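Local coordinates for putative capsid protein of prophage (Escherichia coli CFT073, PDB 3BQW) that is probably a major capsid protein that assembles with copies of itself into the icosahedral head of a phage, here encoded by a prophage, at residues Thr81-Pro89 with Ile151-Ile161; Gly291-Asp300 with Thr331-Pro339. All blocks are in the same frame, centred on the assembly; numbering follows the deposited sequence.

The two contacts differ in depth. Contact 2 is buried: strand 292-295 pairs with the 335-338 part of strand 327-338, held by regular backbone hydrogen bonds and by apolar side chains, prolines among them. Contact 1 is only partly buried: the irregular segment 81-89 lies against the loop joining strands 148-151 and 159-162, with one phenol bond, glycine-to-glycine packing, bridging waters and a long salt bridge toward solvent. They share a seam where Met-87 N probably hydrogen-bonds Ser-333 O (2.8 Å) and Tyr-86 OH probably accepts from Met-299 N. Both also lean on the long helix 113-146, contact 1 through Ile-151 and Met-87, contact 2 through Val-293 and Pro-335.

Contact 1 (Thr81-Pro89 with Ile151-Ile161); sequences TIKPGYMKP and IEGEGIERYEI
Ile-151 opens the contact by setting its CG2 branch against the backbone of Lys-83 and Gly-85, 3.5 Å from Gly-85 N. Next, Gly-153 lies against Gly-85 (CA to CA 4.3 Å); Gly-85 CA and Tyr-86 N leave no room for a CB on Gly-153, nor Glu-152 O for one on Gly-85. Gly-153 also begins a type II turn running to Ile-156. Inside it, Glu-154 N gives a weak hydrogen bond to Tyr-86 O (3.5 Å), and its CG meets the Tyr-86 ring at the edge. The Glu-154 carboxylate carries on to Lys-88, where OE1 and NZ form a long salt bridge of 3.7 Å, while a water accepts from Lys-88 N and donates weakly to Glu-154 OE2. A second water accepts from Tyr-86 N and Lys-83 NZ and donates to Glu-154 O. CG2 of Ile-156 presses into the bent Lys-83 chain, doubtfully close to its CG and CE. The Tyr-159 hydroxyl then donates to Lys-83 O at 2.5 Å, tilted out of the carbonyl plane. Tyr-159 CG sits between its own backbone N and carbonyl carbon (chi1 76°), which turns the ring toward Lys-83. Ile-161 closes the row, its CD1 3.7 Å from Ile-82 CG2. A beta-hairpin loop pressed on the chain between strand pair 61-67/70-79 and helix 113-146 is consistent with the E-loop and spine helix of an HK97-like capsid fold.

Contact 2 (Gly291-Asp300 with Thr331-Pro339); sequences GLVAYGAIMD and THSAPQPVP
Tyr-295 and Pro-335 meet because a chi1 of -68° puts the tyrosine CG anti to its own carbonyl carbon, bringing CE1 within 3.5 Å of Pro-335 CB. Ser-333 OG comes to the edge of the same ring, while its hydrogen bond goes to Met-312 O. At the far end Asp-300 has CG anti to the backbone N (chi1 -176°), and its CB lies over one face of His-332, offset toward the rim and 4.1 Å from the ring centroid, in a CH-pi contact. The Asp-300 carboxylate forms a salt bridge with Lys-316 and caps helix 301-305 weakly. Between these ends strands 292-295 and 335-338 run antiparallel. Leu-292 N bonds Val-338 O at 2.8 Å. Val-338 N bonds Leu-292 O at 2.7 Å. Ala-294 and Gln-336 form the other hydrogen-bonded pair, and Gly-296 N reaches Ala-334 O at 2.9 Å. A water joins Gly-296 O to Ala-334 N. Val-293 CG1 packs beside Pro-335 CB at 3.7 Å, on the face turned to helix 113-146; Leu-292 and Val-338 lie side by side on the other. Pro-335 (opposite Tyr-295) and Pro-337 (opposite Val-293) occupy the non-hydrogen-bonded pairs, so their missing N-H groups cost this pairing nothing, yet deny donors to the opposite edge of 335-338. The chemistry implies a strand pair satisfied through its backbone in an apolar setting, with charge kept to the Asp-300 end.

Contact 1 (Thr81-Pro89 with Ile151-Ile161)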
loop_
_atom_site.group_PDB
_atom_site.type_symbol
_atom_site.label_atom_id
_atom_site.label_comp_id
_atom_site.label_asym_id
_atom_site.label_seq_id
_atom_site.Cartn_x
_atom_site.Cartn_y
_atom_site.Cartn_z
ATOM N N THR A 81 5.743 -18.079 10.506
ATOM C CA THR A 81 5.821 -16.996 11.471
ATOM C C THR A 81 6.563 -15.820 10.849
ATOM O O THR A 81 7.741 -15.940 10.504
ATOM C CB THR A 81 6.544 -17.460 12.745
ATOM O OG1 THR A 81 5.896 -18.635 13.226
ATOM C CG2 THR A 81 6.521 -16.392 13.838
ATOM N N ILE A 82 5.857 -14.695 10.711
ATOM C CA ILE A 82 6.385 -13.474 10.115
ATOM C C ILE A 82 6.384 -12.366 11.169
ATOM O O ILE A 82 5.370 -12.114 11.801
ATOM C CB ILE A 82 5.515 -13.008 8.914
ATOM C CG1 ILE A 82 5.370 -14.118 7.860
ATOM C CG2 ILE A 82 6.062 -11.695 8.311
ATOM C CD1 ILE A 82 6.595 -14.428 7.084
ATOM N N LYS A 83 7.516 -11.699 11.346
ATOM C CA LYS A 83 7.614 -10.569 12.263
ATOM C C LYS A 83 7.323 -9.281 11.479
ATOM O O LYS A 83 8.045 -8.931 10.577
ATOM C CB LYS A 83 8.998 -10.548 12.931
ATOM C CG LYS A 83 9.234 -9.401 13.961
ATOM C CD LYS A 83 8.417 -9.476 15.290
ATOM C CE LYS A 83 8.114 -8.083 15.886
ATOM N NZ LYS A 83 7.589 -6.993 14.904
ATOM N N PRO A 84 6.197 -8.611 11.765
ATOM C CA PRO A 84 5.911 -7.374 11.031
ATOM C C PRO A 84 6.771 -6.170 11.455
ATOM O O PRO A 84 7.299 -6.144 12.546
ATOM C CB PRO A 84 4.446 -7.131 11.343
ATOM C CG PRO A 84 4.286 -7.697 12.728
ATOM C CD PRO A 84 5.123 -8.948 12.718
ATOM N N GLY A 85 6.923 -5.201 10.559
ATOM C CA GLY A 85 7.549 -3.936 10.892
ATOM C C GLY A 85 6.592 -3.137 11.766
ATOM O O GLY A 85 5.511 -2.772 11.330
ATOM N N TYR A 86 6.988 -2.887 13.006
ATOM C CA TYR A 86 6.163 -2.146 13.937
ATOM C C TYR A 86 6.321 -0.660 13.699
ATOM O O TYR A 86 7.441 -0.143 13.621
ATOM C CB TYR A 86 6.531 -2.484 15.375
ATOM C CG TYR A 86 5.459 -2.139 16.361
ATOM C CD1 TYR A 86 4.461 -3.053 16.658
ATOM C CD2 TYR A 86 5.459 -0.903 17.031
ATOM C CE1 TYR A 86 3.490 -2.759 17.569
ATOM C CE2 TYR A 86 4.477 -0.595 17.952
ATOM C CZ TYR A 86 3.494 -1.530 18.224
ATOM O OH TYR A 86 2.496 -1.289 19.145
ATOM N N MET A 87 5.182 0.018 13.581
ATOM C CA MET A 87 5.129 1.441 13.322
ATOM C C MET A 87 4.411 2.167 14.465
ATOM O O MET A 87 3.417 1.664 15.042
ATOM C CB MET A 87 4.385 1.696 11.999
ATOM C CG MET A 87 4.915 0.997 10.755
ATOM S SD MET A 87 3.967 1.472 9.247
ATOM C CE MET A 87 4.701 3.056 9.091
ATOM N N LYS A 88 4.912 3.359 14.783
ATOM C CA LYS A 88 4.268 4.236 15.756
ATOM C C LYS A 88 4.618 5.718 15.555
ATOM O O LYS A 88 5.122 6.374 16.453
ATOM C CB LYS A 88 4.538 3.775 17.191
ATOM C CG LYS A 88 5.989 3.601 17.579
ATOM C CD LYS A 88 6.024 3.157 19.034
ATOM C CE LYS A 88 7.433 2.958 19.563
ATOM N NZ LYS A 88 8.258 4.184 19.443
ATOM N N PRO A 89 4.289 6.260 14.371
ATOM C CA PRO A 89 4.552 7.656 14.120
ATOM C C PRO A 89 3.766 8.528 15.082
ATOM O O PRO A 89 2.611 8.207 15.435
ATOM C CB PRO A 89 4.057 7.848 12.686
ATOM C CG PRO A 89 3.083 6.786 12.459
ATOM C CD PRO A 89 3.626 5.624 13.222
ATOM N N ILE A 151 11.934 -5.745 5.671
ATOM C CA ILE A 151 11.161 -5.425 6.858
ATOM C C ILE A 151 12.079 -4.814 7.924
ATOM O O ILE A 151 13.125 -5.372 8.262
ATOM C CB ILE A 151 10.433 -6.689 7.405
ATOM C CG1 ILE A 151 9.589 -7.371 6.303
ATOM C CG2 ILE A 151 9.587 -6.369 8.668
ATOM C CD1 ILE A 151 8.672 -6.426 5.484
ATOM N N GLU A 152 11.667 -3.652 8.426
ATOM C CA GLU A 152 12.326 -2.956 9.531
ATOM C C GLU A 152 11.264 -2.468 10.530
ATOM O O GLU A 152 10.109 -2.234 10.164
ATOM C CB GLU A 152 13.118 -1.736 9.043
ATOM C CG GLU A 152 13.326 -1.636 7.530
ATOM C CD GLU A 152 14.181 -0.429 7.121
ATOM O OE1 GLU A 152 14.445 0.444 7.991
ATOM O OE2 GLU A 152 14.606 -0.374 5.936
ATOM N N GLY A 153 11.663 -2.275 11.780
ATOM C CA GLY A 153 10.728 -1.760 12.774
ATOM C C GLY A 153 11.265 -1.717 14.184
ATOM O O GLY A 153 12.400 -2.110 14.454
ATOM N N GLU A 154 10.423 -1.232 15.087
ATOM C CA GLU A 154 10.768 -1.125 16.503
ATOM C C GLU A 154 11.038 -2.531 17.035
ATOM O O GLU A 154 10.202 -3.439 16.881
ATOM C CB GLU A 154 9.616 -0.464 17.310
ATOM C CG GLU A 154 8.968 0.808 16.671
ATOM C CD GLU A 154 9.900 2.029 16.651
ATOM O OE1 GLU A 154 10.723 2.169 17.608
ATOM O OE2 GLU A 154 9.795 2.844 15.686
ATOM N N GLY A 155 12.214 -2.723 17.622
ATOM C CA GLY A 155 12.520 -3.959 18.340
ATOM C C GLY A 155 12.917 -5.177 17.521
ATOM O O GLY A 155 13.140 -6.249 18.089
ATOM N N ILE A 156 13.009 -5.051 16.198
ATOM C CA ILE A 156 13.539 -6.154 15.391
ATOM C C ILE A 156 14.751 -5.700 14.622
ATOM O O ILE A 156 14.999 -4.503 14.484
ATOM C CB ILE A 156 12.495 -6.747 14.411
ATOM C CG1 ILE A 156 12.169 -5.766 13.258
ATOM C CG2 ILE A 156 11.256 -7.161 15.187
ATOM C CD1 ILE A 156 11.194 -6.326 12.219
ATOM N N GLU A 157 15.499 -6.676 14.127
ATOM C CA GLU A 157 16.545 -6.416 13.159
ATOM C C GLU A 157 16.009 -6.574 11.727
ATOM O O GLU A 157 15.238 -7.495 11.425
ATOM C CB GLU A 157 17.743 -7.326 13.398
ATOM C CG GLU A 157 18.753 -6.739 14.391
ATOM C CD GLU A 157 20.031 -7.555 14.439
ATOM O OE1 GLU A 157 19.921 -8.807 14.448
ATOM O OE2 GLU A 157 21.142 -6.954 14.455
ATOM N N ARG A 158 16.414 -5.637 10.876
ATOM C CA ARG A 158 16.070 -5.619 9.456
ATOM C C ARG A 158 16.299 -6.972 8.787
ATOM O O ARG A 158 17.367 -7.542 8.902
ATOM C CB ARG A 158 16.944 -4.572 8.799
ATOM C CG ARG A 158 16.535 -4.083 7.470
ATOM C CD ARG A 158 17.209 -2.728 7.279
ATOM N NE ARG A 158 16.968 -2.186 5.958
ATOM C CZ ARG A 158 17.853 -2.164 4.966
ATOM N NH1 ARG A 158 19.073 -2.666 5.115
ATOM N NH2 ARG A 158 17.493 -1.641 3.797
ATOM N N TYR A 159 15.280 -7.492 8.107
ATOM C CA TYR A 159 15.377 -8.780 7.385
ATOM C C TYR A 159 14.521 -8.764 6.116
ATOM O O TYR A 159 13.707 -7.872 5.931
ATOM C CB TYR A 159 14.948 -9.925 8.290
ATOM C CG TYR A 159 13.450 -10.036 8.499
ATOM C CD1 TYR A 159 12.697 -10.957 7.758
ATOM C CD2 TYR A 159 12.781 -9.225 9.444
ATOM C CE1 TYR A 159 11.342 -11.065 7.919
ATOM C CE2 TYR A 159 11.379 -9.340 9.637
ATOM C CZ TYR A 159 10.674 -10.247 8.854
ATOM O OH TYR A 159 9.315 -10.402 9.003
ATOM N N GLU A 160 14.711 -9.765 5.258
ATOM C CA GLU A 160 14.000 -9.866 3.978
ATOM C C GLU A 160 12.951 -10.968 4.044
ATOM O O GLU A 160 13.204 -12.039 4.567
ATOM C CB GLU A 160 14.965 -10.142 2.815
ATOM C CG GLU A 160 14.260 -10.273 1.461
ATOM C CD GLU A 160 15.115 -10.901 0.399
ATOM O OE1 GLU A 160 15.254 -12.154 0.395
ATOM O OE2 GLU A 160 15.627 -10.143 -0.452
ATOM N N ILE A 161 11.760 -10.658 3.534
ATOM C CA ILE A 161 10.740 -11.644 3.212
ATOM C C ILE A 161 10.789 -11.852 1.710
ATOM O O ILE A 161 10.781 -10.878 0.935
ATOM C CB ILE A 161 9.300 -11.164 3.552
ATOM C CG1 ILE A 161 9.115 -11.018 5.050
ATOM C CG2 ILE A 161 8.261 -12.147 3.013
ATOM C CD1 ILE A 161 7.829 -10.213 5.423
HETATM O O HOH W 1 9.237 -4.316 14.364
HETATM O O HOH W 2 7.431 4.123 13.715
#

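Contact 2 (Gly291-Asp300 with Thr331-Pro339)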
loop_
_atom_site.group_PDB
_atom_site.type_symbol
_atom_site.label_atom_id
_atom_site.label_comp_id
_atom_site.label_asym_id
_atom_site.label_seq_id
_atom_site.Cartn_x
_atom_site.Cartn_y
_atom_site.Cartn_z
ATOM N N GLY A 291 -5.255 -11.262 -1.606
ATOM C CA GLY A 291 -4.688 -11.627 -0.319
ATOM C C GLY A 291 -5.100 -10.628 0.734
ATOM O O GLY A 291 -6.217 -10.119 0.723
ATOM N N LEU A 292 -4.204 -10.342 1.672
ATOM C CA LEU A 292 -4.595 -9.536 2.833
ATOM C C LEU A 292 -3.478 -8.668 3.341
ATOM O O LEU A 292 -2.333 -8.785 2.917
ATOM C CB LEU A 292 -5.110 -10.437 3.978
ATOM C CG LEU A 292 -4.046 -11.331 4.647
ATOM C CD1 LEU A 292 -4.369 -11.637 6.060
ATOM C CD2 LEU A 292 -3.896 -12.608 3.858
ATOM N N VAL A 293 -3.839 -7.749 4.233
ATOM C CA VAL A 293 -2.860 -7.086 5.082
ATOM C C VAL A 293 -3.073 -7.707 6.441
ATOM O O VAL A 293 -4.170 -7.670 7.001
ATOM C CB VAL A 293 -2.957 -5.519 5.088
ATOM C CG1 VAL A 293 -1.872 -4.909 5.995
ATOM C CG2 VAL A 293 -2.793 -4.967 3.670
ATOM N N ALA A 294 -2.017 -8.339 6.936
ATOM C CA ALA A 294 -2.019 -8.978 8.234
ATOM C C ALA A 294 -1.461 -7.985 9.229
ATOM O O ALA A 294 -0.468 -7.302 8.955
ATOM C CB ALA A 294 -1.175 -10.260 8.210
ATOM N N TYR A 295 -2.096 -7.903 10.389
ATOM C CA TYR A 295 -1.651 -6.986 11.449
ATOM C C TYR A 295 -1.204 -7.783 12.680
ATOM O O TYR A 295 -1.967 -8.587 13.220
ATOM C CB TYR A 295 -2.776 -6.021 11.816
ATOM C CG TYR A 295 -3.097 -5.059 10.704
ATOM C CD1 TYR A 295 -2.592 -3.758 10.710
ATOM C CD2 TYR A 295 -3.901 -5.454 9.623
ATOM C CE1 TYR A 295 -2.883 -2.865 9.648
ATOM C CE2 TYR A 295 -4.208 -4.576 8.601
ATOM C CZ TYR A 295 -3.691 -3.281 8.614
ATOM O OH TYR A 295 -3.984 -2.423 7.570
ATOM N N GLY A 296 0.031 -7.558 13.117
ATOM C CA GLY A 296 0.495 -8.145 14.342
ATOM C C GLY A 296 -0.152 -7.404 15.481
ATOM O O GLY A 296 -0.675 -6.310 15.292
ATOM N N ALA A 297 -0.120 -8.005 16.662
ATOM C CA ALA A 297 -0.657 -7.364 17.878
ATOM C C ALA A 297 0.007 -6.023 18.197
ATOM O O ALA A 297 1.209 -5.834 18.010
ATOM C CB ALA A 297 -0.544 -8.299 19.111
ATOM N N ILE A 298 -0.812 -5.117 18.714
ATOM C CA ILE A 298 -0.335 -3.866 19.272
ATOM C C ILE A 298 0.423 -4.188 20.559
ATOM O O ILE A 298 -0.052 -4.990 21.376
ATOM C CB ILE A 298 -1.489 -2.920 19.564
ATOM C CG1 ILE A 298 -2.359 -2.719 18.311
ATOM C CG2 ILE A 298 -0.951 -1.590 20.096
ATOM C CD1 ILE A 298 -1.673 -1.917 17.225
ATOM N N MET A 299 1.603 -3.587 20.718
ATOM C CA MET A 299 2.527 -3.945 21.792
ATOM C C MET A 299 2.657 -2.856 22.881
ATOM O O MET A 299 3.346 -3.063 23.876
ATOM C CB MET A 299 3.906 -4.341 21.220
ATOM C CG MET A 299 3.909 -5.725 20.529
ATOM S SD MET A 299 3.217 -7.133 21.506
ATOM C CE MET A 299 4.697 -7.619 22.396
ATOM N N ASP A 300 1.967 -1.736 22.697
ATOM C CA ASP A 300 1.888 -0.659 23.684
ATOM C C ASP A 300 1.320 -1.130 25.031
ATOM O O ASP A 300 0.277 -1.810 25.075
ATOM C CB ASP A 300 0.997 0.462 23.129
ATOM C CG ASP A 300 0.929 1.662 24.050
ATOM O OD1 ASP A 300 1.963 2.355 24.187
ATOM O OD2 ASP A 300 -0.153 1.910 24.615
ATOM N N THR A 331 -0.003 6.852 16.599
ATOM C CA THR A 331 -0.773 5.700 16.157
ATOM C C THR A 331 0.148 4.480 15.932
ATOM O O THR A 331 1.056 4.509 15.088
ATOM C CB THR A 331 -1.545 6.020 14.862
ATOM O OG1 THR A 331 -2.267 7.249 15.039
ATOM C CG2 THR A 331 -2.525 4.885 14.512
ATOM N N HIS A 332 -0.112 3.424 16.703
ATOM C CA HIS A 332 0.562 2.136 16.583
ATOM C C HIS A 332 -0.086 1.258 15.521
ATOM O O HIS A 332 -1.302 1.201 15.409
ATOM C CB HIS A 332 0.514 1.392 17.923
ATOM C CG HIS A 332 1.359 2.012 18.986
ATOM N ND1 HIS A 332 1.151 3.291 19.448
ATOM C CD2 HIS A 332 2.423 1.536 19.669
ATOM C CE1 HIS A 332 2.043 3.571 20.381
ATOM N NE2 HIS A 332 2.838 2.527 20.519
ATOM N N SER A 333 0.747 0.570 14.749
ATOM C CA SER A 333 0.300 -0.425 13.747
ATOM C C SER A 333 1.459 -1.347 13.330
ATOM O O SER A 333 2.606 -0.910 13.264
ATOM C CB SER A 333 -0.249 0.277 12.500
ATOM O OG SER A 333 -0.995 -0.613 11.692
ATOM N N ALA A 334 1.140 -2.604 13.019
ATOM C CA ALA A 334 2.149 -3.598 12.603
ATOM C C ALA A 334 1.638 -4.394 11.408
ATOM O O ALA A 334 1.436 -5.586 11.506
ATOM C CB ALA A 334 2.516 -4.540 13.786
ATOM N N PRO A 335 1.442 -3.723 10.270
ATOM C CA PRO A 335 0.922 -4.330 9.049
ATOM C C PRO A 335 1.966 -5.027 8.189
ATOM O O PRO A 335 3.129 -4.598 8.124
ATOM C CB PRO A 335 0.364 -3.131 8.289
ATOM C CG PRO A 335 1.293 -2.011 8.660
ATOM C CD PRO A 335 1.699 -2.275 10.084
ATOM N N GLN A 336 1.521 -6.091 7.519
ATOM C CA GLN A 336 2.313 -6.807 6.525
ATOM C C GLN A 336 1.375 -7.382 5.457
ATOM O O GLN A 336 0.495 -8.178 5.789
ATOM C CB GLN A 336 3.043 -7.977 7.185
ATOM C CG GLN A 336 3.875 -8.836 6.220
ATOM C CD GLN A 336 4.883 -8.024 5.429
ATOM O OE1 GLN A 336 5.633 -7.233 6.009
ATOM N NE2 GLN A 336 4.913 -8.216 4.100
ATOM N N PRO A 337 1.517 -6.941 4.192
ATOM C CA PRO A 337 0.777 -7.558 3.094
ATOM C C PRO A 337 1.165 -9.030 2.872
ATOM O O PRO A 337 2.335 -9.393 2.948
ATOM C CB PRO A 337 1.136 -6.702 1.872
ATOM C CG PRO A 337 1.809 -5.535 2.386
ATOM C CD PRO A 337 2.298 -5.779 3.747
ATOM N N VAL A 338 0.154 -9.864 2.669
ATOM C CA VAL A 338 0.351 -11.269 2.398
ATOM C C VAL A 338 -0.437 -11.588 1.132
ATOM O O VAL A 338 -1.654 -11.419 1.126
ATOM C CB VAL A 338 -0.144 -12.159 3.559
ATOM C CG1 VAL A 338 0.072 -13.618 3.215
ATOM C CG2 VAL A 338 0.586 -11.785 4.867
ATOM N N PRO A 339 0.250 -12.049 0.080
ATOM C CA PRO A 339 -0.443 -12.269 -1.188
ATOM C C PRO A 339 -1.226 -13.550 -1.171
ATOM O O PRO A 339 -0.954 -14.428 -0.353
ATOM C CB PRO A 339 0.697 -12.350 -2.202
ATOM C CG PRO A 339 1.826 -12.962 -1.434
ATOM C CD PRO A 339 1.692 -12.379 -0.022
HETATM O O HOH W 3 -1.229 -3.873 14.180
#